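Side-chain contacts in peptide synthetase, module 7 (Actinoplanes teichomyceticus, PDB 4TX3), which is a condensation-type domain of a nonribosomal peptide synthetase and probably recruits the cytochrome P450 enzymes that crosslink the teicoplanin peptide: residues B[405-408]-B[412-415]; B[263-268]-B[363-368]. One frame throughout, in Å; residues are numbered along the deposited sequence.

Interaction 1 of 2, residues B[405-408]-B[412-415]; sequences ERRN and DEDG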
ATOM      1  N   GLU B 405      -0.040  10.691 -13.987  1.00 40.57           N
ATOM      2  CA  GLU B 405      -1.235  11.495 -13.733  1.00 39.45           C
ATOM      3  C   GLU B 405      -1.202  12.108 -12.339  1.00 42.29           C
ATOM      4  O   GLU B 405      -1.171  11.374 -11.354  1.00 43.83           O
ATOM      5  CB  GLU B 405      -2.507  10.645 -13.865  1.00 45.67           C
ATOM      6  CG  GLU B 405      -2.889  10.194 -15.277  1.00 40.63           C
ATOM      7  CD  GLU B 405      -4.340   9.706 -15.347  1.00 50.15           C
ATOM      8  OE1 GLU B 405      -4.611   8.560 -14.916  1.00 52.77           O
ATOM      9  OE2 GLU B 405      -5.218  10.480 -15.814  1.00 42.45           O
ATOM     10  N   ARG B 406      -1.208  13.440 -12.254  1.00 40.55           N
ATOM     11  CA  ARG B 406      -1.383  14.134 -10.975  1.00 41.18           C
ATOM     12  C   ARG B 406      -2.864  14.263 -10.655  1.00 44.54           C
ATOM     13  O   ARG B 406      -3.692  14.362 -11.558  1.00 36.52           O
ATOM     14  CB  ARG B 406      -0.764  15.537 -10.994  1.00 41.01           C
ATOM     15  CG  ARG B 406       0.741  15.595 -11.143  1.00 41.84           C
ATOM     16  CD  ARG B 406       1.395  14.840 -10.039  1.00 48.07           C
ATOM     17  NE  ARG B 406       2.843  14.887 -10.138  1.00 52.37           N
ATOM     18  CZ  ARG B 406       3.651  14.133  -9.402  1.00 54.33           C
ATOM     19  NH1 ARG B 406       3.137  13.277  -8.522  1.00 51.64           N
ATOM     20  NH2 ARG B 406       4.968  14.226  -9.554  1.00 52.89           N
ATOM     21  N   ARG B 407      -3.197  14.285  -9.367  1.00 48.05           N
ATOM     22  CA  ARG B 407      -4.568  14.564  -8.942  1.00 47.70           C
ATOM     23  C   ARG B 407      -4.617  15.516  -7.755  1.00 49.07           C
ATOM     24  O   ARG B 407      -3.698  15.556  -6.927  1.00 48.46           O
ATOM     25  CB  ARG B 407      -5.301  13.269  -8.603  1.00 50.40           C
ATOM     26  CG  ARG B 407      -5.499  12.401  -9.818  1.00 55.68           C
ATOM     27  CD  ARG B 407      -6.112  11.070  -9.479  1.00 58.88           C
ATOM     28  NE  ARG B 407      -6.317  10.298 -10.692  1.00 57.20           N
ATOM     29  CZ  ARG B 407      -7.260  10.569 -11.585  1.00 56.52           C
ATOM     30  NH1 ARG B 407      -8.084  11.599 -11.392  1.00 56.02           N
ATOM     31  NH2 ARG B 407      -7.382   9.813 -12.667  1.00 54.18           N
ATOM     32  N   ASN B 408      -5.692  16.294  -7.679  1.00 46.27           N
ATOM     33  CA  ASN B 408      -5.846  17.216  -6.574  1.00 41.59           C
ATOM     34  C   ASN B 408      -6.490  16.486  -5.400  1.00 48.61           C
ATOM     35  O   ASN B 408      -6.563  15.254  -5.397  1.00 49.07           O
ATOM     36  CB  ASN B 408      -6.646  18.467  -6.994  1.00 40.25           C
ATOM     37  CG  ASN B 408      -8.089  18.164  -7.431  1.00 45.71           C
ATOM     38  OD1 ASN B 408      -8.712  17.194  -7.003  1.00 48.77           O
ATOM     39  ND2 ASN B 408      -8.629  19.028  -8.274  1.00 44.78           N
ATOM     40  N   ASP B 412      -9.395  14.892  -8.535  1.00 53.13           N
ATOM     41  CA  ASP B 412      -9.552  15.375  -9.908  1.00 48.71           C
ATOM     42  C   ASP B 412      -8.221  15.561 -10.647  1.00 48.37           C
ATOM     43  O   ASP B 412      -7.199  15.926 -10.046  1.00 45.31           O
ATOM     44  CB  ASP B 412     -10.336  16.690  -9.917  1.00 49.16           C
ATOM     45  CG  ASP B 412     -11.801  16.493  -9.541  1.00 56.87           C
ATOM     46  OD1 ASP B 412     -12.227  15.322  -9.446  1.00 60.76           O
ATOM     47  OD2 ASP B 412     -12.527  17.494  -9.343  1.00 59.73           O
ATOM     48  N   GLU B 413      -8.261  15.282 -11.950  1.00 40.51           N
ATOM     49  CA  GLU B 413      -7.157  15.494 -12.876  1.00 36.81           C
ATOM     50  C   GLU B 413      -6.466  16.853 -12.714  1.00 42.53           C
ATOM     51  O   GLU B 413      -7.100  17.910 -12.834  1.00 38.59           O
ATOM     52  CB  GLU B 413      -7.663  15.360 -14.312  1.00 40.76           C
ATOM     53  CG  GLU B 413      -7.909  13.928 -14.787  1.00 43.51           C
ATOM     54  CD  GLU B 413      -9.245  13.347 -14.334  1.00 48.88           C
ATOM     55  OE1 GLU B 413     -10.181  14.108 -13.988  1.00 50.00           O
ATOM     56  OE2 GLU B 413      -9.358  12.107 -14.332  1.00 54.75           O
ATOM     57  N   ASP B 414      -5.160  16.824 -12.466  1.00 38.77           N
ATOM     58  CA  ASP B 414      -4.421  18.048 -12.205  1.00 37.94           C
ATOM     59  C   ASP B 414      -3.103  18.162 -12.990  1.00 38.49           C
ATOM     60  O   ASP B 414      -2.139  18.746 -12.512  1.00 39.50           O
ATOM     61  CB  ASP B 414      -4.146  18.157 -10.707  1.00 40.57           C
ATOM     62  CG  ASP B 414      -4.001  19.590 -10.257  1.00 41.97           C
ATOM     63  OD1 ASP B 414      -4.846  20.428 -10.657  1.00 39.24           O
ATOM     64  OD2 ASP B 414      -3.039  19.880  -9.519  1.00 39.77           O
ATOM     65  N   GLY B 415      -3.071  17.611 -14.204  1.00 42.16           N
ATOM     66  CA  GLY B 415      -1.892  17.677 -15.058  1.00 37.83           C
ATOM     67  C   GLY B 415      -1.191  16.337 -15.244  1.00 41.27           C
ATOM     68  O   GLY B 415      -1.176  15.495 -14.340  1.00 37.41           O
TER

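Interaction 2 of 2, residues B[263-268]-B[363-368]; sequences QLVQAA and VGLQVR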
ATOM      1  N   GLN B 263      -5.146   4.332 -22.091  1.00 35.84           N
ATOM      2  CA  GLN B 263      -5.495   3.979 -23.467  1.00 36.52           C
ATOM      3  C   GLN B 263      -5.669   5.229 -24.352  1.00 34.91           C
ATOM      4  O   GLN B 263      -5.356   5.198 -25.537  1.00 34.35           O
ATOM      5  CB  GLN B 263      -6.763   3.119 -23.489  1.00 37.55           C
ATOM      6  CG  GLN B 263      -6.640   1.799 -22.748  1.00 38.53           C
ATOM      7  CD  GLN B 263      -7.912   0.960 -22.823  1.00 48.68           C
ATOM      8  OE1 GLN B 263      -9.007   1.475 -23.043  1.00 56.17           O
ATOM      9  NE2 GLN B 263      -7.766  -0.345 -22.657  1.00 52.21           N
ATOM     10  N   LEU B 264      -6.161   6.325 -23.776  1.00 38.08           N
ATOM     11  CA  LEU B 264      -6.286   7.581 -24.510  1.00 35.04           C
ATOM     12  C   LEU B 264      -4.938   8.073 -24.997  1.00 34.84           C
ATOM     13  O   LEU B 264      -4.804   8.506 -26.141  1.00 34.79           O
ATOM     14  CB  LEU B 264      -6.929   8.663 -23.646  1.00 37.31           C
ATOM     15  CG  LEU B 264      -8.395   8.484 -23.260  1.00 42.11           C
ATOM     16  CD1 LEU B 264      -8.910   9.749 -22.643  1.00 46.45           C
ATOM     17  CD2 LEU B 264      -9.225   8.130 -24.446  1.00 43.94           C
ATOM     18  N   VAL B 265      -3.946   8.013 -24.116  1.00 33.48           N
ATOM     19  CA  VAL B 265      -2.592   8.460 -24.439  1.00 33.68           C
ATOM     20  C   VAL B 265      -1.959   7.488 -25.437  1.00 33.83           C
ATOM     21  O   VAL B 265      -1.209   7.884 -26.333  1.00 31.70           O
ATOM     22  CB  VAL B 265      -1.714   8.577 -23.157  1.00 32.36           C
ATOM     23  CG1 VAL B 265      -0.290   8.943 -23.505  1.00 26.73           C
ATOM     24  CG2 VAL B 265      -2.315   9.608 -22.189  1.00 28.42           C
ATOM     25  N   GLN B 266      -2.275   6.209 -25.296  1.00 32.76           N
ATOM     26  CA  GLN B 266      -1.774   5.240 -26.257  1.00 33.99           C
ATOM     27  C   GLN B 266      -2.317   5.539 -27.652  1.00 33.14           C
ATOM     28  O   GLN B 266      -1.594   5.431 -28.647  1.00 28.80           O
ATOM     29  CB  GLN B 266      -2.138   3.829 -25.833  1.00 30.48           C
ATOM     30  CG  GLN B 266      -1.605   2.787 -26.758  1.00 31.65           C
ATOM     31  CD  GLN B 266      -1.888   1.408 -26.241  1.00 37.36           C
ATOM     32  OE1 GLN B 266      -2.271   1.250 -25.079  1.00 36.01           O
ATOM     33  NE2 GLN B 266      -1.719   0.389 -27.098  1.00 34.90           N
ATOM     34  N   ALA B 267      -3.588   5.935 -27.718  1.00 32.19           N
ATOM     35  CA  ALA B 267      -4.189   6.324 -28.994  1.00 29.46           C
ATOM     36  C   ALA B 267      -3.433   7.502 -29.593  1.00 33.50           C
ATOM     37  O   ALA B 267      -2.944   7.440 -30.723  1.00 32.33           O
ATOM     38  CB  ALA B 267      -5.647   6.672 -28.808  1.00 30.75           C
ATOM     39  N   ALA B 268      -3.331   8.572 -28.808  1.00 33.90           N
ATOM     40  CA  ALA B 268      -2.693   9.802 -29.243  1.00 32.87           C
ATOM     41  C   ALA B 268      -1.261   9.577 -29.753  1.00 31.60           C
ATOM     42  O   ALA B 268      -0.887  10.075 -30.819  1.00 30.25           O
ATOM     43  CB  ALA B 268      -2.700  10.813 -28.097  1.00 31.91           C
ATOM     44  N   VAL B 363       8.830   1.005 -29.156  1.00 31.43           N
ATOM     45  CA  VAL B 363       8.268   2.159 -28.464  1.00 30.30           C
ATOM     46  C   VAL B 363       7.422   1.705 -27.281  1.00 33.86           C
ATOM     47  O   VAL B 363       6.506   0.894 -27.449  1.00 34.24           O
ATOM     48  CB  VAL B 363       7.399   3.018 -29.397  1.00 33.14           C
ATOM     49  CG1 VAL B 363       6.905   4.282 -28.663  1.00 25.15           C
ATOM     50  CG2 VAL B 363       8.180   3.376 -30.649  1.00 31.14           C
ATOM     51  N   GLY B 364       7.726   2.221 -26.088  1.00 29.94           N
ATOM     52  CA  GLY B 364       6.999   1.841 -24.892  1.00 25.92           C
ATOM     53  C   GLY B 364       6.238   2.998 -24.272  1.00 33.32           C
ATOM     54  O   GLY B 364       6.658   4.161 -24.381  1.00 31.96           O
ATOM     55  N   LEU B 365       5.119   2.690 -23.620  1.00 31.02           N
ATOM     56  CA  LEU B 365       4.340   3.714 -22.935  1.00 30.25           C
ATOM     57  C   LEU B 365       3.898   3.280 -21.543  1.00 32.89           C
ATOM     58  O   LEU B 365       3.324   2.216 -21.353  1.00 30.48           O
ATOM     59  CB  LEU B 365       3.118   4.106 -23.760  1.00 28.79           C
ATOM     60  CG  LEU B 365       2.129   5.069 -23.098  1.00 27.89           C
ATOM     61  CD1 LEU B 365       2.804   6.359 -22.713  1.00 29.19           C
ATOM     62  CD2 LEU B 365       0.985   5.343 -24.034  1.00 28.01           C
ATOM     63  N   GLN B 366       4.182   4.136 -20.572  1.00 33.44           N
ATOM     64  CA  GLN B 366       3.814   3.916 -19.182  1.00 31.81           C
ATOM     65  C   GLN B 366       3.011   5.124 -18.687  1.00 31.96           C
ATOM     66  O   GLN B 366       3.495   6.245 -18.723  1.00 30.88           O
ATOM     67  CB  GLN B 366       5.079   3.719 -18.340  1.00 31.76           C
ATOM     68  CG  GLN B 366       5.029   2.584 -17.354  1.00 36.78           C
ATOM     69  CD  GLN B 366       4.997   1.218 -18.015  1.00 40.68           C
ATOM     70  OE1 GLN B 366       5.534   1.003 -19.118  1.00 39.20           O
ATOM     71  NE2 GLN B 366       4.352   0.282 -17.344  1.00 43.57           N
ATOM     72  N   VAL B 367       1.777   4.904 -18.266  1.00 29.94           N
ATOM     73  CA  VAL B 367       0.961   5.964 -17.710  1.00 28.89           C
ATOM     74  C   VAL B 367       0.489   5.523 -16.348  1.00 33.23           C
ATOM     75  O   VAL B 367      -0.455   4.755 -16.247  1.00 36.37           O
ATOM     76  CB  VAL B 367      -0.260   6.296 -18.589  1.00 33.25           C
ATOM     77  CG1 VAL B 367      -1.172   7.294 -17.876  1.00 34.18           C
ATOM     78  CG2 VAL B 367       0.176   6.850 -19.936  1.00 31.52           C
ATOM     79  N   ARG B 368       1.154   5.990 -15.297  1.00 39.28           N
ATOM     80  CA  ARG B 368       0.830   5.537 -13.945  1.00 42.18           C
ATOM     81  C   ARG B 368       0.173   6.639 -13.112  1.00 46.33           C
ATOM     82  O   ARG B 368       0.255   7.831 -13.441  1.00 43.45           O
ATOM     83  CB  ARG B 368       2.092   5.042 -13.232  1.00 44.07           C
ATOM     84  CG  ARG B 368       2.989   6.179 -12.777  1.00 51.42           C
ATOM     85  CD  ARG B 368       4.168   5.713 -11.944  1.00 51.64           C
ATOM     86  NE  ARG B 368       4.773   6.833 -11.230  1.00 55.41           N
ATOM     87  CZ  ARG B 368       4.441   7.196  -9.992  1.00 64.35           C
ATOM     88  NH1 ARG B 368       3.508   6.516  -9.330  1.00 62.53           N
ATOM     89  NH2 ARG B 368       5.039   8.235  -9.412  1.00 65.73           N
TER

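Interaction 1 of 2, residues B[405-408]-B[412-415]
Arg407 and Glu413 form an antiparallel non-hydrogen-bonded pair whose side chains start apart and come together at their charged ends. Arg407 leaves its strand against the Asp412 carbonyl: CB lies 3.6 Å from Asp412 O and CG only grazes that oxygen. With CG beside the backbone N (chi1 -66°) and the chain extended to NE, the guanidinium reaches past Asp412 to the carboxylate of Glu413. NE itself forms a salt bridge with Glu369. At the tip Arg407 and Glu413 make a salt bridge carried by two weak hydrogen bonds, NH1 to Glu413 OE2 at 3.2 Å and NH2 to the same oxygen at 3.5 Å. OE2 approaches the guanidinium edge near its plane, while the carboxylate is turned 74° from that plane. The positive charge probably eases the proximity of Glu405 and Glu413.

Nearer the turn, Asn408 and Asp412 grip each other twice: Asn408 N donates to Asp412 O at 2.8 Å, and Asp412 N to Asn408 OD1 at 2.8 Å from above the amide plane. An alanine here has no OD1, and Asp412 N is likely to be left without that acceptor and the turn freer to shift. Farther along, Asp414 N donates to Arg406 O (3.0 Å) and Arg406 N to Gly415 O (2.9 Å), setting two residues opposite one, a beta bulge.

This is the turn end of the hairpin of strands 399-407 and 413-423. Helix 244-255 packs alongside, its His247 bonding Glu405 OE2 and touching Glu413, and strand 363-369 flanks strand 399-407 on the side away from 413-423.

Interaction 2 of 2, residues B[263-268]-B[363-368]
Val265 and Leu365 cross at about a right angle where a helix lies on the face of a beta sheet, the alpha/beta packing of this condensation-type fold. The short helical and strand segments run closer to antiparallel than parallel (150° between their directions), with axes 9.1 Å apart at closest approach. Leu365 and Val367, two apart on the strand, both direct their side chains at the helix, while Gln366 between them sends its amide to Thr287 O.

Val265 points toward the strand and packs against both. Its CG1 meets Leu365 CD2 at 3.9 Å, and its CB lies 4.1 Å from Val367 CG2. No hydrogen bond links the segments; the join is apolar, and it is extended by Leu403 touching Val265 and Phe401 touching Leu365, both from strand 399-407. On its other side the helix rests on helix 320-334 through Gln263, Leu264 and Ala267.

Leu365 CG stands opposite its own backbone N (chi1 174°), which carries the branched end out to the helix backbone. There CD2 touches the CB of Gln266, 3.9 Å away, and comes nearer still to the main chain, 3.5 Å from Gln266 CA.

In the fold
From the N terminus, helix 261-278 comes first; interaction 2 brings it against strand 363-369, closing a long loop of 94 intervening residues that include helix 320-334. Only afterwards does interaction 1 close, a short hairpin spanning three residues between 405-408 and 412-415. The two are therefore in series, neither nested nor crossed, with centres about 17 Å apart. They meet within one mixed sheet, where strands 363-369 and 399-407 are neighbours: Glu405 N lies 2.9 Å from Arg368 O, a probable hydrogen bond, and Glu405 CG packs on Val367 CG1. One contact fixes a helix to strand 363-369, the other joins two strands of the same sheet.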